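Side-chain contacts in glycosylation Associate Protein 1 (PDB 6OYC), which probably serves, as a GT-B-like member of the Gap123 complex, in the glycosylation and accessory Sec export of a surface protein: residues A[2-7]-A[35-40]; A[41-46]-A[303-308]; A[344-349]-A[480-485]; A[448-453]-A[474-479]. One frame throughout, in Å; residues are numbered along the deposited sequence.

Contact 1: residues A[2-7]-A[35-40]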
loop_
_atom_site.group_PDB
_atom_site.type_symbol
_atom_site.label_atom_id
_atom_site.label_comp_id
_atom_site.label_asym_id
_atom_site.label_seq_id
_atom_site.Cartn_x
_atom_site.Cartn_y
_atom_site.Cartn_z
ATOM N N PHE A 2 -15.719 12.962 -11.230
ATOM C CA PHE A 2 -15.327 11.553 -11.205
ATOM C C PHE A 2 -15.297 11.051 -9.769
ATOM O O PHE A 2 -14.582 11.613 -8.926
ATOM C CB PHE A 2 -13.960 11.354 -11.857
ATOM C CG PHE A 2 -13.945 11.669 -13.324
ATOM C CD1 PHE A 2 -14.234 10.687 -14.260
ATOM C CD2 PHE A 2 -13.659 12.954 -13.769
ATOM C CE1 PHE A 2 -14.233 10.979 -15.616
ATOM C CE2 PHE A 2 -13.647 13.251 -15.117
ATOM C CZ PHE A 2 -13.925 12.267 -16.045
ATOM N N HIS A 3 -16.041 9.968 -9.505
ATOM C CA HIS A 3 -16.113 9.352 -8.185
ATOM C C HIS A 3 -15.258 8.088 -8.185
ATOM O O HIS A 3 -15.566 7.126 -8.904
ATOM C CB HIS A 3 -17.557 9.029 -7.823
ATOM C CG HIS A 3 -18.500 10.158 -8.072
ATOM N ND1 HIS A 3 -18.976 10.962 -7.061
ATOM C CD2 HIS A 3 -19.040 10.633 -9.221
ATOM C CE1 HIS A 3 -19.781 11.876 -7.572
ATOM N NE2 HIS A 3 -19.831 11.703 -8.882
ATOM N N PHE A 4 -14.190 8.091 -7.380
ATOM C CA PHE A 4 -13.294 6.944 -7.291
ATOM C C PHE A 4 -13.725 6.072 -6.122
ATOM O O PHE A 4 -13.947 6.574 -5.012
ATOM C CB PHE A 4 -11.837 7.378 -7.100
ATOM C CG PHE A 4 -11.178 7.896 -8.354
ATOM C CD1 PHE A 4 -11.301 9.239 -8.722
ATOM C CD2 PHE A 4 -10.426 7.054 -9.154
ATOM C CE1 PHE A 4 -10.685 9.724 -9.872
ATOM C CE2 PHE A 4 -9.813 7.529 -10.299
ATOM C CZ PHE A 4 -9.939 8.863 -10.660
ATOM N N ILE A 5 -13.850 4.772 -6.361
ATOM C CA ILE A 5 -14.156 3.858 -5.267
ATOM C C ILE A 5 -12.959 2.927 -5.108
ATOM O O ILE A 5 -12.733 2.076 -5.978
ATOM C CB ILE A 5 -15.448 3.076 -5.516
ATOM C CG1 ILE A 5 -16.621 4.060 -5.705
ATOM C CG2 ILE A 5 -15.686 2.095 -4.382
ATOM C CD1 ILE A 5 -17.951 3.396 -5.802
ATOM N N PRO A 6 -12.180 3.048 -4.026
ATOM C CA PRO A 6 -10.979 2.223 -3.853
ATOM C C PRO A 6 -11.312 0.854 -3.277
ATOM O O PRO A 6 -12.440 0.573 -2.871
ATOM C CB PRO A 6 -10.145 3.037 -2.847
ATOM C CG PRO A 6 -11.189 3.665 -1.967
ATOM C CD PRO A 6 -12.390 3.961 -2.882
ATOM N N SER A 7 -10.288 0.004 -3.236
ATOM C CA SER A 7 -10.335 -1.302 -2.570
ATOM C C SER A 7 -9.242 -1.325 -1.514
ATOM O O SER A 7 -8.200 -1.967 -1.704
ATOM C CB SER A 7 -10.157 -2.470 -3.564
ATOM O OG SER A 7 -11.314 -2.598 -4.367
ATOM N N ILE A 35 -4.735 5.119 -6.348
ATOM C CA ILE A 35 -3.791 6.212 -6.113
ATOM C C ILE A 35 -3.250 6.719 -7.439
ATOM O O ILE A 35 -3.243 7.924 -7.722
ATOM C CB ILE A 35 -2.639 5.752 -5.198
ATOM C CG1 ILE A 35 -3.158 5.185 -3.865
ATOM C CG2 ILE A 35 -1.598 6.880 -5.059
ATOM C CD1 ILE A 35 -3.652 6.216 -2.921
ATOM N N ASN A 36 -2.777 5.794 -8.266
ATOM C CA ASN A 36 -2.192 6.171 -9.540
ATOM C C ASN A 36 -3.191 6.946 -10.393
ATOM O O ASN A 36 -2.848 7.983 -10.976
ATOM C CB ASN A 36 -1.706 4.909 -10.246
ATOM C CG ASN A 36 -1.399 5.149 -11.688
ATOM O OD1 ASN A 36 -2.295 5.120 -12.539
ATOM N ND2 ASN A 36 -0.130 5.422 -11.979
ATOM N N GLN A 37 -4.448 6.482 -10.433
ATOM C CA GLN A 37 -5.443 7.102 -11.302
ATOM C C GLN A 37 -5.912 8.439 -10.754
ATOM O O GLN A 37 -6.154 9.375 -11.522
ATOM C CB GLN A 37 -6.630 6.155 -11.507
ATOM C CG GLN A 37 -6.258 4.977 -12.398
ATOM C CD GLN A 37 -7.130 3.758 -12.198
ATOM O OE1 GLN A 37 -8.250 3.852 -11.686
ATOM N NE2 GLN A 37 -6.625 2.601 -12.619
ATOM N N MET A 38 -6.066 8.558 -9.436
ATOM C CA MET A 38 -6.517 9.852 -8.936
ATOM C C MET A 38 -5.455 10.924 -9.114
ATOM O O MET A 38 -5.792 12.091 -9.346
ATOM C CB MET A 38 -6.900 9.769 -7.471
ATOM C CG MET A 38 -7.462 11.089 -6.973
ATOM S SD MET A 38 -8.702 10.790 -5.720
ATOM C CE MET A 38 -8.141 9.158 -5.257
ATOM N N LYS A 39 -4.177 10.549 -9.001
ATOM C CA LYS A 39 -3.099 11.502 -9.220
ATOM C C LYS A 39 -3.143 12.053 -10.639
ATOM O O LYS A 39 -3.044 13.264 -10.844
ATOM C CB LYS A 39 -1.743 10.846 -8.939
ATOM C CG LYS A 39 -1.399 10.658 -7.457
ATOM C CD LYS A 39 -0.523 11.798 -6.909
ATOM C CE LYS A 39 -1.345 13.056 -6.666
ATOM N NZ LYS A 39 -0.756 14.016 -5.693
ATOM N N MET A 40 -3.306 11.174 -11.633
ATOM C CA MET A 40 -3.257 11.631 -13.016
ATOM C C MET A 40 -4.518 12.388 -13.407
ATOM O O MET A 40 -4.452 13.300 -14.242
ATOM C CB MET A 40 -3.020 10.460 -13.963
ATOM C CG MET A 40 -4.044 9.376 -13.905
ATOM S SD MET A 40 -4.148 8.595 -15.531
ATOM C CE MET A 40 -2.890 7.348 -15.440
#
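Phe4, on strand 2-5, and Met38, on helix 33-43, mark the closest approach of the two backbones, with 7.6 Å between their CA atoms. Phe4 directs its CB at the helix, and with CG anti to the carbonyl carbon (chi1 -76°) the far end of its ring runs up against the helix backbone. There CZ lies 4.0 Å from Met38 CA, which sits over one face of the ring. The neighbouring CE2 meets Gln37 CB at 3.7 Å, an approach that is neither over the face nor at the edge. Strand 2-5, helix 33-43 and strand 48-52 form a beta-alpha-beta crossover of the seven-stranded parallel sheet in a Rossmann-like domain, and the Phe4 ring packs in the layer between sheet and helix. From a CB directed along the interface, CG anti to the backbone N (chi1 -176°) carries the Met38 sulfur to the ring. Its SD stands 4.9 Å from the centroid of the Phe4 ring and 33° off the ring normal, an oblique Met-aromatic contact in which CD1 of Phe4 is the ring atom near the sulfur, 4.3 Å from SD. The Met38 side chain also touches Leu50 of strand 48-52. Gln37 gives the ring its aliphatic root, while its extended chain carries the amide, turned 39° from the ring plane, to Ser254, whose OG accepts from NE2 and so satisfies that nitrogen in buried surroundings. Ile231 of strand 229-233 touches the side chains of both Phe4 and Gln37.

Contact 2: residues A[41-46]-A[303-308]; sequences FDYAGK and FDTRLA
Tyr43 and Thr305 meet through a single hydroxyl-hydroxyl hydrogen bond, Tyr43 OH to Thr305 OG1 at 2.8 Å, in which either group could be the donor. The two side chains come from opposite directions, and OG1 lies at the edge of the tyrosine ring, in its plane. Van der Waals contact adds little: Thr305 CB is 3.6 Å from Tyr43 OH. With chi1 at 47°, Thr305 OG1 stands between its own backbone N and carbonyl carbon, facing the phenol. The ionic part is local to 303-308. Arg306 grips the Asp304 carboxylate side-on, NE to OD1 at 3.0 Å on the syn lone pair and NH2 to OD2 at 2.7 Å, with both oxygens near the guanidinium plane. Bonds from backbone N-H groups shape both segments. Arg306 N also donates to Asp304 OD1, from above the carboxylate plane, closing an Asx turn within the type I turn 304-307; one oxygen thus takes two donors. Across the contact, helix 33-43 ends in a Schellman motif, in which Gly45 has positive phi and Lys46 N bonds back to Phe41 O. Segment 303-308 belongs to the connection from strand 297-299 to strand 318-323, between the two parallel sheets. Tyr501 of helix 484-502 touches both Tyr43 and Thr305, while Tyr437 of helix 436-445 bonds to Asp304 OD2.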
loop_
_atom_site.group_PDB
_atom_site.type_symbol
_atom_site.label_atom_id
_atom_site.label_comp_id
_atom_site.label_asym_id
_atom_site.label_seq_id
_atom_site.Cartn_x
_atom_site.Cartn_y
_atom_site.Cartn_z
ATOM N N PHE A 41 -5.665 12.046 -12.818
ATOM C CA PHE A 41 -6.825 12.903 -13.021
ATOM C C PHE A 41 -6.599 14.269 -12.391
ATOM O O PHE A 41 -7.071 15.278 -12.925
ATOM C CB PHE A 41 -8.091 12.243 -12.474
ATOM C CG PHE A 41 -8.715 11.284 -13.437
ATOM C CD1 PHE A 41 -8.045 10.136 -13.811
ATOM C CD2 PHE A 41 -9.946 11.555 -14.016
ATOM C CE1 PHE A 41 -8.597 9.262 -14.720
ATOM C CE2 PHE A 41 -10.506 10.683 -14.934
ATOM C CZ PHE A 41 -9.841 9.531 -15.281
ATOM N N ASP A 42 -5.864 14.315 -11.273
ATOM C CA ASP A 42 -5.496 15.584 -10.647
ATOM C C ASP A 42 -4.557 16.385 -11.541
ATOM O O ASP A 42 -4.810 17.563 -11.826
ATOM C CB ASP A 42 -4.829 15.330 -9.288
ATOM C CG ASP A 42 -5.837 15.114 -8.167
ATOM O OD1 ASP A 42 -7.049 15.062 -8.467
ATOM O OD2 ASP A 42 -5.418 15.003 -6.991
ATOM N N TYR A 43 -3.447 15.766 -11.960
ATOM C CA TYR A 43 -2.550 16.369 -12.939
ATOM C C TYR A 43 -3.314 16.861 -14.157
ATOM O O TYR A 43 -2.925 17.861 -14.776
ATOM C CB TYR A 43 -1.493 15.355 -13.394
ATOM C CG TYR A 43 -0.480 14.954 -12.346
ATOM C CD1 TYR A 43 -0.131 15.821 -11.316
ATOM C CD2 TYR A 43 0.137 13.710 -12.393
ATOM C CE1 TYR A 43 0.806 15.456 -10.358
ATOM C CE2 TYR A 43 1.059 13.330 -11.437
ATOM C CZ TYR A 43 1.395 14.209 -10.428
ATOM O OH TYR A 43 2.321 13.850 -9.484
ATOM N N ALA A 44 -4.392 16.160 -14.526
ATOM C CA ALA A 44 -5.176 16.505 -15.697
ATOM C C ALA A 44 -6.230 17.549 -15.393
ATOM O O ALA A 44 -6.964 17.946 -16.303
ATOM C CB ALA A 44 -5.840 15.257 -16.283
ATOM N N GLY A 45 -6.334 17.990 -14.141
ATOM C CA GLY A 45 -7.291 19.024 -13.797
ATOM C C GLY A 45 -8.736 18.589 -13.699
ATOM O O GLY A 45 -9.618 19.451 -13.673
ATOM N N LYS A 46 -9.018 17.291 -13.620
ATOM C CA LYS A 46 -10.397 16.836 -13.482
ATOM C C LYS A 46 -10.895 16.991 -12.050
ATOM O O LYS A 46 -10.133 16.899 -11.084
ATOM C CB LYS A 46 -10.529 15.376 -13.917
ATOM C CG LYS A 46 -10.012 15.118 -15.328
ATOM C CD LYS A 46 -10.457 16.231 -16.266
ATOM C CE LYS A 46 -10.777 15.703 -17.640
ATOM N NZ LYS A 46 -9.747 16.051 -18.639
ATOM N N PHE A 303 2.543 4.112 -12.642
ATOM C CA PHE A 303 3.573 5.032 -12.161
ATOM C C PHE A 303 3.243 5.602 -10.787
ATOM O O PHE A 303 2.090 5.940 -10.494
ATOM C CB PHE A 303 3.749 6.199 -13.132
ATOM C CG PHE A 303 4.243 5.800 -14.478
ATOM C CD1 PHE A 303 5.571 5.431 -14.663
ATOM C CD2 PHE A 303 3.384 5.813 -15.579
ATOM C CE1 PHE A 303 6.033 5.062 -15.925
ATOM C CE2 PHE A 303 3.834 5.458 -16.836
ATOM C CZ PHE A 303 5.165 5.081 -17.013
ATOM N N ASP A 304 4.276 5.749 -9.957
ATOM C CA ASP A 304 4.197 6.421 -8.657
ATOM C C ASP A 304 5.129 7.625 -8.709
ATOM O O ASP A 304 6.345 7.482 -8.549
ATOM C CB ASP A 304 4.582 5.489 -7.509
ATOM C CG ASP A 304 4.557 6.191 -6.140
ATOM O OD1 ASP A 304 4.139 7.374 -6.053
ATOM O OD2 ASP A 304 4.954 5.551 -5.146
ATOM N N THR A 305 4.561 8.814 -8.892
ATOM C CA THR A 305 5.387 9.986 -9.156
ATOM C C THR A 305 5.975 10.620 -7.901
ATOM O O THR A 305 6.651 11.643 -8.017
ATOM C CB THR A 305 4.577 11.022 -9.924
ATOM O OG1 THR A 305 3.307 11.184 -9.288
ATOM C CG2 THR A 305 4.359 10.557 -11.393
ATOM N N ARG A 306 5.753 10.055 -6.713
ATOM C CA ARG A 306 6.529 10.487 -5.556
ATOM C C ARG A 306 8.020 10.181 -5.701
ATOM O O ARG A 306 8.823 10.711 -4.926
ATOM C CB ARG A 306 6.008 9.824 -4.274
ATOM C CG ARG A 306 4.536 10.101 -3.932
ATOM C CD ARG A 306 4.042 9.221 -2.775
ATOM N NE ARG A 306 4.049 7.797 -3.110
ATOM C CZ ARG A 306 3.917 6.816 -2.219
ATOM N NH1 ARG A 306 3.758 7.111 -0.937
ATOM N NH2 ARG A 306 3.961 5.544 -2.607
ATOM N N LEU A 307 8.407 9.304 -6.627
ATOM C CA LEU A 307 9.820 8.971 -6.799
ATOM C C LEU A 307 10.568 10.137 -7.445
ATOM O O LEU A 307 10.073 10.767 -8.386
ATOM C CB LEU A 307 9.974 7.718 -7.672
ATOM C CG LEU A 307 9.854 6.311 -7.076
ATOM C CD1 LEU A 307 10.999 5.999 -6.092
ATOM C CD2 LEU A 307 8.480 6.106 -6.422
ATOM N N ALA A 308 11.761 10.429 -6.935
ATOM C CA ALA A 308 12.644 11.383 -7.598
ATOM C C ALA A 308 13.322 10.732 -8.797
ATOM O O ALA A 308 13.608 9.530 -8.799
ATOM C CB ALA A 308 13.703 11.913 -6.633
#

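Contact 3: residues A[344-349]-A[480-485]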
loop_
_atom_site.group_PDB
_atom_site.type_symbol
_atom_site.label_atom_id
_atom_site.label_comp_id
_atom_site.label_asym_id
_atom_site.label_seq_id
_atom_site.Cartn_x
_atom_site.Cartn_y
_atom_site.Cartn_z
ATOM N N LEU A 344 35.914 -4.957 -6.807
ATOM C CA LEU A 344 37.359 -4.761 -6.854
ATOM C C LEU A 344 37.754 -3.950 -8.075
ATOM O O LEU A 344 38.680 -3.139 -8.017
ATOM C CB LEU A 344 38.092 -6.096 -6.857
ATOM C CG LEU A 344 37.960 -7.029 -5.662
ATOM C CD1 LEU A 344 38.348 -8.395 -6.138
ATOM C CD2 LEU A 344 38.852 -6.593 -4.509
ATOM N N LYS A 345 37.044 -4.137 -9.182
ATOM C CA LYS A 345 37.278 -3.369 -10.395
ATOM C C LYS A 345 36.726 -1.949 -10.334
ATOM O O LYS A 345 36.953 -1.183 -11.281
ATOM C CB LYS A 345 36.646 -4.085 -11.593
ATOM C CG LYS A 345 37.452 -5.243 -12.147
ATOM C CD LYS A 345 36.688 -5.919 -13.270
ATOM C CE LYS A 345 36.156 -4.900 -14.270
ATOM N NZ LYS A 345 34.689 -5.067 -14.525
ATOM N N ASN A 346 35.998 -1.573 -9.273
ATOM C CA ASN A 346 35.357 -0.253 -9.231
ATOM C C ASN A 346 35.062 0.113 -7.774
ATOM O O ASN A 346 34.057 -0.335 -7.213
ATOM C CB ASN A 346 34.099 -0.234 -10.073
ATOM C CG ASN A 346 33.546 1.162 -10.250
ATOM O OD1 ASN A 346 33.752 2.034 -9.409
ATOM N ND2 ASN A 346 32.842 1.385 -11.354
ATOM N N ASN A 347 35.924 0.960 -7.199
ATOM C CA ASN A 347 35.861 1.356 -5.795
ATOM C C ASN A 347 34.668 2.254 -5.468
ATOM O O ASN A 347 34.401 2.488 -4.283
ATOM C CB ASN A 347 37.162 2.071 -5.403
ATOM C CG ASN A 347 37.728 2.911 -6.538
ATOM O OD1 ASN A 347 37.265 4.024 -6.792
ATOM N ND2 ASN A 347 38.732 2.378 -7.229
ATOM N N ASP A 348 33.960 2.769 -6.475
ATOM C CA ASP A 348 32.812 3.631 -6.234
ATOM C C ASP A 348 31.507 2.853 -6.064
ATOM O O ASP A 348 30.526 3.413 -5.560
ATOM C CB ASP A 348 32.682 4.655 -7.368
ATOM C CG ASP A 348 33.758 5.737 -7.304
ATOM O OD1 ASP A 348 34.426 5.859 -6.258
ATOM O OD2 ASP A 348 33.949 6.458 -8.298
ATOM N N ILE A 349 31.483 1.574 -6.445
ATOM C CA ILE A 349 30.285 0.759 -6.291
ATOM C C ILE A 349 30.086 0.413 -4.823
ATOM O O ILE A 349 31.029 0.008 -4.130
ATOM C CB ILE A 349 30.387 -0.510 -7.145
ATOM C CG1 ILE A 349 30.303 -0.159 -8.628
ATOM C CG2 ILE A 349 29.301 -1.489 -6.761
ATOM C CD1 ILE A 349 30.641 -1.309 -9.530
ATOM N N TYR A 480 25.692 -0.598 -16.769
ATOM C CA TYR A 480 24.953 0.576 -16.321
ATOM C C TYR A 480 25.746 1.455 -15.372
ATOM O O TYR A 480 25.477 2.658 -15.300
ATOM C CB TYR A 480 23.622 0.164 -15.662
ATOM C CG TYR A 480 22.522 -0.044 -16.681
ATOM C CD1 TYR A 480 22.141 0.986 -17.522
ATOM C CD2 TYR A 480 21.900 -1.272 -16.834
ATOM C CE1 TYR A 480 21.162 0.808 -18.471
ATOM C CE2 TYR A 480 20.913 -1.457 -17.791
ATOM C CZ TYR A 480 20.548 -0.413 -18.607
ATOM O OH TYR A 480 19.571 -0.562 -19.576
ATOM N N CYS A 481 26.740 0.902 -14.687
ATOM C CA CYS A 481 27.468 1.666 -13.687
ATOM C C CYS A 481 28.638 2.439 -14.265
ATOM O O CYS A 481 28.916 3.555 -13.811
ATOM C CB CYS A 481 27.970 0.734 -12.586
ATOM S SG CYS A 481 26.654 0.309 -11.416
ATOM N N GLU A 482 29.316 1.885 -15.266
ATOM C CA GLU A 482 30.530 2.486 -15.789
ATOM C C GLU A 482 30.362 3.094 -17.173
ATOM O O GLU A 482 31.024 4.090 -17.473
ATOM C CB GLU A 482 31.650 1.439 -15.780
ATOM C CG GLU A 482 31.649 0.697 -14.427
ATOM C CD GLU A 482 32.713 -0.370 -14.305
ATOM O OE1 GLU A 482 33.394 -0.647 -15.316
ATOM O OE2 GLU A 482 32.868 -0.932 -13.192
ATOM N N GLN A 483 29.463 2.564 -18.002
ATOM C CA GLN A 483 29.129 3.193 -19.278
ATOM C C GLN A 483 27.961 4.151 -19.036
ATOM O O GLN A 483 26.806 3.728 -18.907
ATOM C CB GLN A 483 28.801 2.140 -20.335
ATOM C CG GLN A 483 29.785 0.968 -20.408
ATOM C CD GLN A 483 29.460 -0.031 -21.532
ATOM O OE1 GLN A 483 28.891 0.332 -22.573
ATOM N NE2 GLN A 483 29.818 -1.299 -21.316
ATOM N N LEU A 484 28.267 5.456 -18.978
ATOM C CA LEU A 484 27.261 6.467 -18.662
ATOM C C LEU A 484 26.176 6.555 -19.718
ATOM O O LEU A 484 25.045 6.954 -19.413
ATOM C CB LEU A 484 27.907 7.836 -18.525
ATOM C CG LEU A 484 28.492 8.211 -17.175
ATOM C CD1 LEU A 484 29.589 9.237 -17.392
ATOM C CD2 LEU A 484 27.406 8.754 -16.275
ATOM N N THR A 485 26.503 6.234 -20.967
ATOM C CA THR A 485 25.524 6.384 -22.035
ATOM C C THR A 485 24.325 5.456 -21.838
ATOM O O THR A 485 23.192 5.814 -22.186
ATOM C CB THR A 485 26.209 6.152 -23.393
ATOM O OG1 THR A 485 25.454 6.777 -24.433
ATOM C CG2 THR A 485 26.356 4.677 -23.709
#
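Asn346 and Glu482 face each other from opposite directions, and the amide donates an N-H from Asn346 ND2 to Glu482 OE2 at 3.0 Å in a nearly straight bond (166° at the hydrogen). OE2 lies in the amide plane, yet ND2 approaches from above the carboxylate plane, 45° out of it. The CG methylene of Glu482 also lies against the amide, 3.4 Å from Asn346 ND2. Glu482 OE2 also lies 3.4 Å from Asn346 CB and, more loosely, 4.3 Å from Ile349 CD1. Lys345 NZ stands 4.7 Å from Glu482 OE1, too far to pair directly, though its charge would probably favour the ionised carboxylate. Behind the amide is an Asx turn: Asn346 OD1 accepts from Asp348 N at 3.0 Å, and the type I turn 346-349 is closed by Ile349 N bonding to Asn346 O. Both ends of the amide are therefore engaged, fixing its rotation. This turn links helix 329-344 to strand 349-354 of the six-stranded parallel sheet, whereas Glu482 lies at the break between helices 473-481 and 484-502, just before the N-cap residue Gln483. Further out, Asn346 and Ile349 rest respectively on Leu318 and Ile320 of strand 318-323, and Cys481 touches Leu426 of strand 426-428.

Contact 4: residues A[448-453]-A[474-479]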
loop_
_atom_site.group_PDB
_atom_site.type_symbol
_atom_site.label_atom_id
_atom_site.label_comp_id
_atom_site.label_asym_id
_atom_site.label_seq_id
_atom_site.Cartn_x
_atom_site.Cartn_y
_atom_site.Cartn_z
ATOM N N PRO A 448 17.701 2.008 -13.615
ATOM C CA PRO A 448 17.609 0.773 -14.406
ATOM C C PRO A 448 17.583 -0.462 -13.510
ATOM O O PRO A 448 18.168 -0.485 -12.420
ATOM C CB PRO A 448 18.882 0.817 -15.268
ATOM C CG PRO A 448 19.892 1.555 -14.384
ATOM C CD PRO A 448 19.056 2.600 -13.635
ATOM N N GLN A 449 16.902 -1.507 -13.988
ATOM C CA GLN A 449 16.675 -2.713 -13.197
ATOM C C GLN A 449 17.299 -3.943 -13.839
ATOM O O GLN A 449 17.134 -4.177 -15.033
ATOM C CB GLN A 449 15.179 -2.987 -13.024
ATOM C CG GLN A 449 14.423 -1.875 -12.397
ATOM C CD GLN A 449 12.939 -2.062 -12.590
ATOM O OE1 GLN A 449 12.336 -2.980 -12.030
ATOM N NE2 GLN A 449 12.346 -1.209 -13.406
ATOM N N ILE A 450 17.950 -4.772 -13.034
ATOM C CA ILE A 450 18.474 -6.051 -13.508
ATOM C C ILE A 450 17.584 -7.168 -12.973
ATOM O O ILE A 450 17.465 -7.347 -11.755
ATOM C CB ILE A 450 19.938 -6.273 -13.093
ATOM C CG1 ILE A 450 20.852 -5.213 -13.711
ATOM C CG2 ILE A 450 20.380 -7.683 -13.507
ATOM C CD1 ILE A 450 22.304 -5.337 -13.267
ATOM N N ASN A 451 16.984 -7.932 -13.884
ATOM C CA ASN A 451 16.130 -9.068 -13.573
ATOM C C ASN A 451 16.681 -10.318 -14.259
ATOM O O ASN A 451 17.506 -10.237 -15.168
ATOM C CB ASN A 451 14.674 -8.807 -14.014
ATOM C CG ASN A 451 14.127 -7.458 -13.521
ATOM O OD1 ASN A 451 13.646 -6.652 -14.307
ATOM N ND2 ASN A 451 14.220 -7.212 -12.214
ATOM N N THR A 452 16.227 -11.487 -13.818
ATOM C CA THR A 452 16.481 -12.727 -14.544
ATOM C C THR A 452 15.293 -13.174 -15.382
ATOM O O THR A 452 15.352 -14.244 -15.988
ATOM C CB THR A 452 16.845 -13.862 -13.585
ATOM O OG1 THR A 452 15.841 -13.960 -12.565
ATOM C CG2 THR A 452 18.187 -13.619 -12.965
ATOM N N ILE A 453 14.201 -12.409 -15.402
ATOM C CA ILE A 453 12.997 -12.792 -16.123
ATOM C C ILE A 453 12.485 -11.582 -16.887
ATOM O O ILE A 453 12.796 -10.435 -16.562
ATOM C CB ILE A 453 11.896 -13.317 -15.184
ATOM C CG1 ILE A 453 11.260 -12.143 -14.429
ATOM C CG2 ILE A 453 12.467 -14.319 -14.201
ATOM C CD1 ILE A 453 10.208 -12.551 -13.431
ATOM N N GLU A 474 28.325 -9.738 -13.708
ATOM C CA GLU A 474 29.656 -9.202 -13.979
ATOM C C GLU A 474 29.707 -8.437 -15.292
ATOM O O GLU A 474 30.637 -7.650 -15.501
ATOM C CB GLU A 474 30.695 -10.329 -13.987
ATOM C CG GLU A 474 31.084 -10.834 -12.604
ATOM C CD GLU A 474 31.756 -12.198 -12.650
ATOM O OE1 GLU A 474 31.289 -13.131 -11.961
ATOM O OE2 GLU A 474 32.757 -12.334 -13.385
ATOM N N LYS A 475 28.739 -8.654 -16.178
ATOM C CA LYS A 475 28.574 -7.851 -17.382
ATOM C C LYS A 475 27.522 -6.765 -17.199
ATOM O O LYS A 475 27.740 -5.613 -17.590
ATOM C CB LYS A 475 28.183 -8.758 -18.556
ATOM C CG LYS A 475 28.041 -8.066 -19.899
ATOM C CD LYS A 475 27.744 -9.081 -21.011
ATOM C CE LYS A 475 27.562 -8.413 -22.387
ATOM N NZ LYS A 475 27.483 -9.401 -23.515
ATOM N N ALA A 476 26.400 -7.113 -16.559
ATOM C CA ALA A 476 25.271 -6.199 -16.457
ATOM C C ALA A 476 25.573 -5.010 -15.543
ATOM O O ALA A 476 25.133 -3.887 -15.816
ATOM C CB ALA A 476 24.038 -6.964 -15.974
ATOM N N ILE A 477 26.300 -5.227 -14.454
ATOM C CA ILE A 477 26.554 -4.140 -13.508
ATOM C C ILE A 477 27.455 -3.090 -14.160
ATOM O O ILE A 477 27.125 -1.895 -14.100
ATOM C CB ILE A 477 27.131 -4.667 -12.182
ATOM C CG1 ILE A 477 26.088 -5.515 -11.451
ATOM C CG2 ILE A 477 27.564 -3.520 -11.307
ATOM C CD1 ILE A 477 26.577 -6.107 -10.131
ATOM N N PRO A 478 28.577 -3.457 -14.803
ATOM C CA PRO A 478 29.364 -2.425 -15.511
ATOM C C PRO A 478 28.598 -1.739 -16.621
ATOM O O PRO A 478 28.776 -0.534 -16.832
ATOM C CB PRO A 478 30.559 -3.212 -16.057
ATOM C CG PRO A 478 30.709 -4.349 -15.107
ATOM C CD PRO A 478 29.298 -4.744 -14.768
ATOM N N TYR A 479 27.732 -2.477 -17.323
ATOM C CA TYR A 479 26.944 -1.912 -18.415
ATOM C C TYR A 479 26.189 -0.651 -18.005
ATOM O O TYR A 479 26.002 0.262 -18.817
ATOM C CB TYR A 479 25.957 -2.965 -18.905
ATOM C CG TYR A 479 25.090 -2.536 -20.066
ATOM C CD1 TYR A 479 25.561 -2.623 -21.372
ATOM C CD2 TYR A 479 23.791 -2.068 -19.866
ATOM C CE1 TYR A 479 24.774 -2.249 -22.448
ATOM C CE2 TYR A 479 22.989 -1.690 -20.951
ATOM C CZ TYR A 479 23.497 -1.785 -22.240
ATOM O OH TYR A 479 22.740 -1.426 -23.334
#
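Ile450, on strand 449-451, reaches Ala476 and Ile477 of helix 473-481 with one methyl, CD1, joining the six-stranded parallel sheet of a Rossmann-like domain to a helix that packs on it. Along the helix, Glu474 turns elsewhere and bonds through OE1 to Ser338 of helix 329-344. Lys475 gives its carbonyl to Tyr479 N, a turn later. Ala476 is the point of closest approach, its CA 7.4 Å from that of Ile450. Its CB, a single methyl, is directed at the strand and meets the isoleucine. Ile477 lies less directly toward the strand: its CG1 is 4.2 Å from Ile450 CD1, and the rest of its side chain reaches Leu339 and Val342 of helix 329-344 and Ile428 of strand 426-428. At Pro478, which has no N-H to give to the preceding turn, the helix kinks. The ring of Tyr479 meets that of Tyr465, from strand 464-466, with the planes at about 60°. On the sheet side, the outer part of Ile450 is fully extended (chi2 177°), which thrusts the delta methyl outward to the helix: Ile450 CD1 ends 3.6 Å from Ala476 CB.

In the fold
The four contacts fall into two touching pairs, one beside each parallel sheet. Contacts 1 and 2 have centres 11 Å apart and share helix 33-43: Phe41 packs edge-to-face on both Phe2 and Phe4, and Asn36 ND2 lies 2.7 Å from Phe303 O, a probable hydrogen bond. Contacts 3 and 4, with centres 12 Å apart, share helix 473-481; contact 4 is nested within the loop that contact 3 closes, and Ile349 CD1 lies 4.2 Å from Ile477 CG2. Between the pairs nothing touches: contacts 2 and 4 come within about 9 Å at their nearest atoms, whereas the centres of contacts 1 and 3 are about 41 Å apart.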